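Local atomic coordinates of uncharacterized protein LPG1670 (Legionella pneumophila subsp. pneumophila, PDB entry 5T2X), a protein that is of unknown function but belongs to the DUF5630 family and folds as a single, mostly helical chain with no strands. Residues H80-P88 with Y212-G223; F115-K124 with Y135-Y143. All coordinates share one frame; numbering follows the deposited sequence.

Contact 1 (H80-P88 with Y212-G223)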
loop_
_atom_site.group_PDB
_atom_site.type_symbol
_atom_site.label_atom_id
_atom_site.label_comp_id
_atom_site.label_asym_id
_atom_site.label_seq_id
_atom_site.Cartn_x
_atom_site.Cartn_y
_atom_site.Cartn_z
ATOM N N HIS A 80 11.721 17.615 -4.673
ATOM C CA HIS A 80 12.698 16.634 -4.218
ATOM C C HIS A 80 12.055 15.287 -3.898
ATOM O O HIS A 80 12.568 14.531 -3.069
ATOM C CB HIS A 80 13.464 17.165 -3.007
ATOM C CG HIS A 80 14.423 18.267 -3.337
ATOM N ND1 HIS A 80 14.049 19.592 -3.377
ATOM C CD2 HIS A 80 15.740 18.238 -3.653
ATOM C CE1 HIS A 80 15.094 20.334 -3.696
ATOM N NE2 HIS A 80 16.132 19.537 -3.871
ATOM N N PHE A 81 10.936 14.974 -4.548
ATOM C CA PHE A 81 10.322 13.661 -4.429
ATOM C C PHE A 81 9.408 13.427 -5.622
ATOM O O PHE A 81 8.647 14.316 -6.013
ATOM C CB PHE A 81 9.526 13.511 -3.127
ATOM C CG PHE A 81 8.644 12.294 -3.102
ATOM C CD1 PHE A 81 9.197 11.023 -3.111
ATOM C CD2 PHE A 81 7.265 12.419 -3.080
ATOM C CE1 PHE A 81 8.391 9.901 -3.095
ATOM C CE2 PHE A 81 6.454 11.301 -3.061
ATOM C CZ PHE A 81 7.018 10.040 -3.069
ATOM N N SER A 82 9.489 12.226 -6.188
ATOM C CA SER A 82 8.639 11.827 -7.301
ATOM C C SER A 82 8.203 10.386 -7.095
ATOM O O SER A 82 9.025 9.530 -6.754
ATOM C CB SER A 82 9.369 11.977 -8.641
ATOM O OG SER A 82 9.718 13.330 -8.885
ATOM N N PHE A 83 6.914 10.125 -7.291
ATOM C CA PHE A 83 6.404 8.768 -7.179
ATOM C C PHE A 83 6.950 7.897 -8.304
ATOM O O PHE A 83 7.196 8.363 -9.419
ATOM C CB PHE A 83 4.874 8.760 -7.211
ATOM C CG PHE A 83 4.236 9.338 -5.980
ATOM C CD1 PHE A 83 3.833 10.662 -5.948
ATOM C CD2 PHE A 83 4.038 8.555 -4.856
ATOM C CE1 PHE A 83 3.243 11.195 -4.817
ATOM C CE2 PHE A 83 3.451 9.082 -3.721
ATOM C CZ PHE A 83 3.053 10.404 -3.702
ATOM N N GLU A 84 7.140 6.618 -7.998
ATOM C CA GLU A 84 7.627 5.647 -8.964
ATOM C C GLU A 84 6.638 4.494 -9.067
ATOM O O GLU A 84 5.949 4.156 -8.100
ATOM C CB GLU A 84 9.015 5.120 -8.575
ATOM C CG GLU A 84 10.065 6.210 -8.409
ATOM C CD GLU A 84 11.440 5.658 -8.080
ATOM O OE1 GLU A 84 11.640 4.432 -8.215
ATOM O OE2 GLU A 84 12.320 6.452 -7.686
ATOM N N GLU A 85 6.569 3.897 -10.251
ATOM C CA GLU A 85 5.675 2.781 -10.511
ATOM C C GLU A 85 6.416 1.462 -10.341
ATOM O O GLU A 85 7.614 1.361 -10.622
ATOM C CB GLU A 85 5.089 2.868 -11.922
ATOM C CG GLU A 85 4.504 4.225 -12.270
ATOM C CD GLU A 85 4.051 4.308 -13.715
ATOM O OE1 GLU A 85 3.528 3.299 -14.234
ATOM O OE2 GLU A 85 4.226 5.380 -14.334
ATOM N N TYR A 86 5.687 0.445 -9.874
ATOM C CA TYR A 86 6.247 -0.892 -9.738
ATOM C C TYR A 86 5.111 -1.893 -9.629
ATOM O O TYR A 86 4.117 -1.608 -8.949
ATOM C CB TYR A 86 7.170 -1.000 -8.519
ATOM C CG TYR A 86 6.531 -0.619 -7.200
ATOM C CD1 TYR A 86 5.942 -1.581 -6.387
ATOM C CD2 TYR A 86 6.532 0.698 -6.760
ATOM C CE1 TYR A 86 5.361 -1.238 -5.180
ATOM C CE2 TYR A 86 5.954 1.050 -5.556
ATOM C CZ TYR A 86 5.373 0.078 -4.769
ATOM O OH TYR A 86 4.798 0.426 -3.567
ATOM N N PRO A 87 5.212 -3.049 -10.279
ATOM C CA PRO A 87 4.155 -4.062 -10.176
ATOM C C PRO A 87 4.115 -4.658 -8.780
ATOM O O PRO A 87 5.046 -4.456 -7.987
ATOM C CB PRO A 87 4.572 -5.105 -11.227
ATOM C CG PRO A 87 6.033 -4.939 -11.357
ATOM C CD PRO A 87 6.304 -3.476 -11.168
ATOM N N PRO A 88 3.057 -5.416 -8.435
ATOM C CA PRO A 88 1.917 -5.841 -9.261
ATOM C C PRO A 88 0.812 -4.795 -9.441
ATOM O O PRO A 88 -0.136 -5.051 -10.183
ATOM C CB PRO A 88 1.380 -7.052 -8.498
ATOM C CG PRO A 88 1.696 -6.752 -7.080
ATOM C CD PRO A 88 3.012 -6.022 -7.092
ATOM N N TYR A 212 12.115 -3.185 -8.309
ATOM C CA TYR A 212 10.748 -2.846 -7.929
ATOM C C TYR A 212 10.651 -2.519 -6.444
ATOM O O TYR A 212 9.868 -1.649 -6.045
ATOM C CB TYR A 212 9.805 -3.994 -8.291
ATOM C CG TYR A 212 9.727 -4.280 -9.774
ATOM C CD1 TYR A 212 9.988 -3.285 -10.708
ATOM C CD2 TYR A 212 9.394 -5.544 -10.240
ATOM C CE1 TYR A 212 9.918 -3.543 -12.065
ATOM C CE2 TYR A 212 9.324 -5.813 -11.594
ATOM C CZ TYR A 212 9.584 -4.808 -12.501
ATOM O OH TYR A 212 9.513 -5.072 -13.850
ATOM N N SER A 213 11.441 -3.200 -5.612
ATOM C CA SER A 213 11.427 -2.909 -4.183
ATOM C C SER A 213 12.101 -1.580 -3.876
ATOM O O SER A 213 11.701 -0.889 -2.932
ATOM C CB SER A 213 12.101 -4.042 -3.411
ATOM O OG SER A 213 12.127 -3.769 -2.021
ATOM N N ILE A 214 13.122 -1.208 -4.653
ATOM C CA ILE A 214 13.747 0.102 -4.490
ATOM C C ILE A 214 12.733 1.207 -4.750
ATOM O O ILE A 214 12.716 2.233 -4.060
ATOM C CB ILE A 214 14.974 0.228 -5.413
ATOM C CG1 ILE A 214 16.073 -0.745 -4.982
ATOM C CG2 ILE A 214 15.505 1.653 -5.415
ATOM C CD1 ILE A 214 16.668 -0.429 -3.630
ATOM N N SER A 215 11.867 1.012 -5.747
ATOM C CA SER A 215 10.819 1.992 -6.015
ATOM C C SER A 215 9.793 2.018 -4.889
ATOM O O SER A 215 9.270 3.085 -4.544
ATOM C CB SER A 215 10.148 1.685 -7.353
ATOM O OG SER A 215 11.071 1.809 -8.424
ATOM N N ALA A 216 9.495 0.856 -4.303
ATOM C CA ALA A 216 8.564 0.814 -3.181
ATOM C C ALA A 216 9.127 1.552 -1.973
ATOM O O ALA A 216 8.393 2.251 -1.266
ATOM C CB ALA A 216 8.235 -0.634 -2.823
ATOM N N ILE A 217 10.432 1.409 -1.725
ATOM C CA ILE A 217 11.064 2.142 -0.630
ATOM C C ILE A 217 11.009 3.640 -0.897
ATOM O O ILE A 217 10.842 4.446 0.027
ATOM C CB ILE A 217 12.511 1.652 -0.426
ATOM C CG1 ILE A 217 12.523 0.170 -0.049
ATOM C CG2 ILE A 217 13.212 2.478 0.643
ATOM C CD1 ILE A 217 13.912 -0.424 0.051
ATOM N N ASN A 218 11.137 4.034 -2.166
ATOM C CA ASN A 218 11.027 5.445 -2.521
ATOM C C ASN A 218 9.639 5.987 -2.197
ATOM O O ASN A 218 9.503 7.033 -1.550
ATOM C CB ASN A 218 11.350 5.631 -4.005
ATOM C CG ASN A 218 11.079 7.040 -4.489
ATOM O OD1 ASN A 218 11.921 7.928 -4.356
ATOM N ND2 ASN A 218 9.899 7.253 -5.059
ATOM N N ASN A 219 8.592 5.279 -2.629
ATOM C CA ASN A 219 7.231 5.762 -2.415
ATOM C C ASN A 219 6.839 5.711 -0.945
ATOM O O ASN A 219 6.235 6.658 -0.426
ATOM C CB ASN A 219 6.244 4.944 -3.249
ATOM C CG ASN A 219 6.435 5.138 -4.738
ATOM O OD1 ASN A 219 7.433 5.705 -5.179
ATOM N ND2 ASN A 219 5.476 4.661 -5.523
ATOM N N ALA A 220 7.171 4.616 -0.256
ATOM C CA ALA A 220 6.661 4.404 1.095
ATOM C C ALA A 220 7.198 5.443 2.070
ATOM O O ALA A 220 6.473 5.899 2.963
ATOM C CB ALA A 220 7.008 2.997 1.571
ATOM N N TYR A 221 8.463 5.828 1.922
ATOM C CA TYR A 221 9.098 6.759 2.844
ATOM C C TYR A 221 9.367 8.116 2.208
ATOM O O TYR A 221 10.131 8.911 2.766
ATOM C CB TYR A 221 10.389 6.148 3.391
ATOM C CG TYR A 221 10.200 4.718 3.846
ATOM C CD1 TYR A 221 9.292 4.404 4.848
ATOM C CD2 TYR A 221 10.916 3.682 3.262
ATOM C CE1 TYR A 221 9.105 3.098 5.262
ATOM C CE2 TYR A 221 10.737 2.371 3.670
ATOM C CZ TYR A 221 9.830 2.086 4.670
ATOM O OH TYR A 221 9.647 0.785 5.080
ATOM N N PHE A 222 8.751 8.396 1.057
ATOM C CA PHE A 222 8.833 9.701 0.400
ATOM C C PHE A 222 10.280 10.089 0.102
ATOM O O PHE A 222 10.691 11.234 0.301
ATOM C CB PHE A 222 8.135 10.779 1.232
ATOM C CG PHE A 222 6.729 10.420 1.627
ATOM C CD1 PHE A 222 5.686 10.551 0.724
ATOM C CD2 PHE A 222 6.452 9.947 2.899
ATOM C CE1 PHE A 222 4.393 10.218 1.083
ATOM C CE2 PHE A 222 5.162 9.614 3.265
ATOM C CZ PHE A 222 4.130 9.749 2.356
ATOM N N GLY A 223 11.060 9.123 -0.380
ATOM C CA GLY A 223 12.432 9.364 -0.769
ATOM C C GLY A 223 13.412 9.561 0.365
ATOM O O GLY A 223 14.600 9.776 0.100
HETATM O O HOH W 1 11.966 10.877 -5.242
HETATM O O HOH W 2 10.219 0.027 -10.416
HETATM O O HOH W 3 3.582 3.000 -3.891
#

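Contact 2 (F115-K124 with Y135-Y143)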
loop_
_atom_site.group_PDB
_atom_site.type_symbol
_atom_site.label_atom_id
_atom_site.label_comp_id
_atom_site.label_asym_id
_atom_site.label_seq_id
_atom_site.Cartn_x
_atom_site.Cartn_y
_atom_site.Cartn_z
ATOM N N PHE A 115 -8.801 9.288 12.709
ATOM C CA PHE A 115 -9.648 8.149 12.346
ATOM C C PHE A 115 -11.130 8.431 12.599
ATOM O O PHE A 115 -11.840 7.643 13.229
ATOM C CB PHE A 115 -9.200 6.876 13.069
ATOM C CG PHE A 115 -7.780 6.483 12.771
ATOM C CD1 PHE A 115 -7.388 6.187 11.474
ATOM C CD2 PHE A 115 -6.837 6.408 13.784
ATOM C CE1 PHE A 115 -6.080 5.830 11.193
ATOM C CE2 PHE A 115 -5.530 6.049 13.511
ATOM C CZ PHE A 115 -5.151 5.759 12.213
ATOM N N GLY A 116 -11.597 9.566 12.090
ATOM C CA GLY A 116 -13.021 9.822 12.044
ATOM C C GLY A 116 -13.706 8.954 11.004
ATOM O O GLY A 116 -13.075 8.224 10.238
ATOM N N ASP A 117 -15.038 9.040 10.980
ATOM C CA ASP A 117 -15.808 8.227 10.043
ATOM C C ASP A 117 -15.481 8.583 8.598
ATOM O O ASP A 117 -15.392 7.698 7.738
ATOM C CB ASP A 117 -17.306 8.386 10.309
ATOM C CG ASP A 117 -17.737 7.745 11.613
ATOM O OD1 ASP A 117 -16.977 6.906 12.145
ATOM O OD2 ASP A 117 -18.839 8.072 12.100
ATOM N N ASN A 118 -15.300 9.873 8.309
ATOM C CA ASN A 118 -14.965 10.285 6.949
ATOM C C ASN A 118 -13.574 9.802 6.557
ATOM O O ASN A 118 -13.377 9.274 5.456
ATOM C CB ASN A 118 -15.061 11.805 6.816
ATOM C CG ASN A 118 -16.487 12.312 6.917
ATOM O OD1 ASN A 118 -17.442 11.567 6.692
ATOM N ND2 ASN A 118 -16.638 13.589 7.249
ATOM N N GLU A 119 -12.593 9.977 7.448
ATOM C CA GLU A 119 -11.236 9.533 7.148
ATOM C C GLU A 119 -11.186 8.028 6.921
ATOM O O GLU A 119 -10.556 7.558 5.967
ATOM C CB GLU A 119 -10.282 9.932 8.275
ATOM C CG GLU A 119 -8.855 9.457 8.046
ATOM C CD GLU A 119 -7.957 9.676 9.247
ATOM O OE1 GLU A 119 -8.368 10.393 10.183
ATOM O OE2 GLU A 119 -6.837 9.126 9.251
ATOM N N LEU A 120 -11.852 7.257 7.787
ATOM C CA LEU A 120 -11.862 5.806 7.630
ATOM C C LEU A 120 -12.498 5.399 6.309
ATOM O O LEU A 120 -12.065 4.428 5.676
ATOM C CB LEU A 120 -12.600 5.157 8.803
ATOM C CG LEU A 120 -11.865 5.135 10.145
ATOM C CD1 LEU A 120 -12.784 4.649 11.258
ATOM C CD2 LEU A 120 -10.627 4.260 10.052
ATOM N N GLU A 121 -13.523 6.132 5.875
ATOM C CA GLU A 121 -14.180 5.809 4.614
ATOM C C GLU A 121 -13.236 6.004 3.435
ATOM O O GLU A 121 -13.205 5.181 2.515
ATOM C CB GLU A 121 -15.440 6.661 4.459
ATOM C CG GLU A 121 -16.308 6.307 3.264
ATOM C CD GLU A 121 -17.714 6.863 3.389
ATOM O OE1 GLU A 121 -18.428 6.471 4.337
ATOM O OE2 GLU A 121 -18.104 7.700 2.547
ATOM N N PHE A 122 -12.446 7.081 3.449
ATOM C CA PHE A 122 -11.473 7.285 2.383
ATOM C C PHE A 122 -10.287 6.337 2.515
ATOM O O PHE A 122 -9.722 5.910 1.503
ATOM C CB PHE A 122 -10.988 8.734 2.368
ATOM C CG PHE A 122 -11.907 9.676 1.646
ATOM C CD1 PHE A 122 -12.097 9.568 0.278
ATOM C CD2 PHE A 122 -12.571 10.678 2.331
ATOM C CE1 PHE A 122 -12.940 10.438 -0.393
ATOM C CE2 PHE A 122 -13.416 11.552 1.667
ATOM C CZ PHE A 122 -13.599 11.432 0.304
ATOM N N LEU A 123 -9.893 5.997 3.747
ATOM C CA LEU A 123 -8.791 5.057 3.930
ATOM C C LEU A 123 -9.128 3.694 3.341
ATOM O O LEU A 123 -8.264 3.033 2.753
ATOM C CB LEU A 123 -8.447 4.933 5.414
ATOM C CG LEU A 123 -7.641 6.075 6.040
ATOM C CD1 LEU A 123 -7.385 5.802 7.513
ATOM C CD2 LEU A 123 -6.328 6.282 5.301
ATOM N N LYS A 124 -10.386 3.263 3.474
ATOM C CA LYS A 124 -10.784 1.965 2.945
ATOM C C LYS A 124 -10.914 1.986 1.429
ATOM O O LYS A 124 -10.615 0.980 0.774
ATOM C CB LYS A 124 -12.091 1.513 3.600
ATOM C CG LYS A 124 -11.932 1.186 5.077
ATOM C CD LYS A 124 -13.235 0.748 5.719
ATOM C CE LYS A 124 -13.029 0.426 7.191
ATOM N NZ LYS A 124 -14.297 0.043 7.869
ATOM N N TYR A 135 -2.933 0.988 3.947
ATOM C CA TYR A 135 -2.689 -0.206 4.751
ATOM C C TYR A 135 -1.897 0.130 6.009
ATOM O O TYR A 135 -2.174 -0.407 7.088
ATOM C CB TYR A 135 -1.954 -1.258 3.921
ATOM C CG TYR A 135 -2.833 -1.990 2.931
ATOM C CD1 TYR A 135 -4.142 -2.323 3.249
ATOM C CD2 TYR A 135 -2.351 -2.345 1.675
ATOM C CE1 TYR A 135 -4.950 -2.995 2.346
ATOM C CE2 TYR A 135 -3.152 -3.016 0.765
ATOM C CZ TYR A 135 -4.451 -3.336 1.106
ATOM O OH TYR A 135 -5.252 -4.003 0.207
ATOM N N ASN A 136 -0.914 1.024 5.891
ATOM C CA ASN A 136 -0.131 1.421 7.057
ATOM C C ASN A 136 -0.994 2.166 8.068
ATOM O O ASN A 136 -0.940 1.886 9.272
ATOM C CB ASN A 136 1.053 2.286 6.621
ATOM C CG ASN A 136 1.941 2.684 7.781
ATOM O OD1 ASN A 136 2.090 1.940 8.748
ATOM N ND2 ASN A 136 2.534 3.869 7.693
ATOM N N SER A 137 -1.804 3.115 7.595
ATOM C CA SER A 137 -2.634 3.902 8.502
ATOM C C SER A 137 -3.765 3.065 9.089
ATOM O O SER A 137 -4.113 3.221 10.265
ATOM C CB SER A 137 -3.187 5.125 7.771
ATOM O OG SER A 137 -3.954 5.939 8.641
ATOM N N LEU A 138 -4.350 2.167 8.290
ATOM C CA LEU A 138 -5.422 1.319 8.800
ATOM C C LEU A 138 -4.912 0.319 9.831
ATOM O O LEU A 138 -5.633 -0.003 10.782
ATOM C CB LEU A 138 -6.115 0.589 7.650
ATOM C CG LEU A 138 -7.109 1.408 6.827
ATOM C CD1 LEU A 138 -7.600 0.609 5.633
ATOM C CD2 LEU A 138 -8.280 1.849 7.694
ATOM N N SER A 139 -3.687 -0.186 9.663
ATOM C CA SER A 139 -3.133 -1.100 10.657
ATOM C C SER A 139 -2.873 -0.392 11.979
ATOM O O SER A 139 -3.034 -0.996 13.045
ATOM C CB SER A 139 -1.848 -1.746 10.135
ATOM O OG SER A 139 -0.825 -0.783 9.957
ATOM N N THR A 140 -2.476 0.882 11.933
ATOM C CA THR A 140 -2.365 1.662 13.161
ATOM C C THR A 140 -3.731 1.859 13.808
ATOM O O THR A 140 -3.868 1.749 15.032
ATOM C CB THR A 140 -1.710 3.013 12.869
ATOM O OG1 THR A 140 -0.376 2.805 12.389
ATOM C CG2 THR A 140 -1.664 3.870 14.128
ATOM N N TRP A 141 -4.754 2.137 12.996
ATOM C CA TRP A 141 -6.106 2.306 13.519
ATOM C C TRP A 141 -6.591 1.041 14.215
ATOM O O TRP A 141 -7.135 1.097 15.322
ATOM C CB TRP A 141 -7.051 2.697 12.381
ATOM C CG TRP A 141 -8.504 2.516 12.691
ATOM C CD1 TRP A 141 -9.276 3.304 13.496
ATOM C CD2 TRP A 141 -9.371 1.495 12.182
ATOM N NE1 TRP A 141 -10.564 2.830 13.527
ATOM C CE2 TRP A 141 -10.650 1.721 12.728
ATOM C CE3 TRP A 141 -9.187 0.409 11.319
ATOM C CZ2 TRP A 141 -11.740 0.900 12.441
ATOM C CZ3 TRP A 141 -10.271 -0.405 11.036
ATOM C CH2 TRP A 141 -11.530 -0.155 11.595
ATOM N N ALA A 142 -6.398 -0.116 13.578
ATOM C CA ALA A 142 -6.851 -1.362 14.182
ATOM C C ALA A 142 -6.007 -1.740 15.391
ATOM O O ALA A 142 -6.517 -2.366 16.328
ATOM C CB ALA A 142 -6.838 -2.484 13.145
ATOM N N TYR A 143 -4.726 -1.365 15.399
ATOM C CA TYR A 143 -3.876 -1.689 16.541
ATOM C C TYR A 143 -4.293 -0.905 17.777
ATOM O O TYR A 143 -4.319 -1.452 18.885
ATOM C CB TYR A 143 -2.409 -1.422 16.210
ATOM C CG TYR A 143 -1.482 -1.698 17.371
ATOM C CD1 TYR A 143 -1.167 -3.000 17.737
ATOM C CD2 TYR A 143 -0.929 -0.658 18.109
ATOM C CE1 TYR A 143 -0.325 -3.262 18.800
ATOM C CE2 TYR A 143 -0.081 -0.910 19.174
ATOM C CZ TYR A 143 0.216 -2.213 19.515
ATOM O OH TYR A 143 1.057 -2.474 20.572
#

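Contact 1 (H80-P88 with Y212-G223)
Asn219 grips the backbone of Glu84 with both ends of its amide. Asn219 OD1 accepts from Glu84 N at 3.0 Å, and Asn219 ND2 donates to Glu84 O at 2.7 Å, on a lone pair in the carbonyl plane. Asn218 ND2 reaches Ser82 O at 3.0 Å and also donates to Asn219 OD1, which fixes the rotation of both amides. The carboxylate of Glu84 stacks on the Asn218 amide, planes 23° apart, while Ser215 OG donates to Glu84 OE1 at 2.7 Å. Three waters bridge the segments, one of them between Tyr86 OH and Asn219 ND2; Tyr86 OH is also bonded to His168.

Apolar contacts flank these bonds. Pro87 CD sits over the centre of the Tyr212 ring, 3.5 Å from its centroid. With CG between the backbone N and carbonyl carbon (chi1 56°), the Tyr86 ring lies along the helix, one face on Ala216 CB. Phe222 points a ring edge at the face of Phe81, planes at 72°. Phe222 is the C-prime residue of the Schellman motif ending helix 211-220.

Residues 81-87 run extended in a chain without strands. Helix side chains bond Ser82 O and both the N-H and the O of Glu84, while a water takes Ser82 N.

Contact 2 (F115-K124 with Y135-Y143)
Phe115 lays its ring face on Trp141. Trp141 CB stands over the ring centre, 3.5 Å from the centroid. The two aromatic planes are inclined at 52°, neither stacked nor edge-to-face. Ser137 OG comes in at the rim of the Phe115 ring, 3.3 Å from CE1. Arg108 adds a cation-pi contact to the same ring.

Leu120 covers one face of the Trp141 indole. Leu120 CD2 lies almost directly over the five-membered ring, 3.6 Å from its centroid. Leu120 CD1 lies 3.7 Å from Trp141 NE1. The side chains cross at about a right angle. Trp141 CG is anti to the backbone N (chi1 163°), which brings CD1 of the indole against Phe115 and turns one ring face to Leu120.

These residues join two successive helices, 117-128 and 132-147, in a helical hairpin. The axes of segments 117-124 and 135-143 approach to 10.1 Å, with N-to-C directions 133° apart.

Further along, Leu123 and Leu138 slide past each other in opposite directions. Leu138 CD2 touches Leu123 CB at 3.8 Å, and Leu138 CD1 faces Leu123 O. Tyr160 of helix 153-167 also packs on Leu138. Near Phe115, Glu119 OE1 accepts the Phe115 N-H at 2.8 Å, met from above the carboxylate plane. Glu119 OE2 forms a salt bridge with Arg108.

Overall arrangement
Both contacts are partly buried and lie on opposite sides of the chain's centre. Their centres are about 22 Å apart and their nearest atoms about 6 Å. Contact 1 joins parts of the chain distant in sequence, a loop between helices 66-76 and 91-111 and the late helix 211-220. Contact 2 joins neighbouring helices, which lie between the two segments of contact 1 in sequence. Helix 132-147 links the sites: it carries half of contact 2, and its Tyr133 meets Phe83, Asn219 and Phe222 of contact 1. Contact 1 holds an extended loop, whose peptide groups take bonds from helix side chains. In contact 2 the backbones are mostly bonded within helices, and apolar packing joins them.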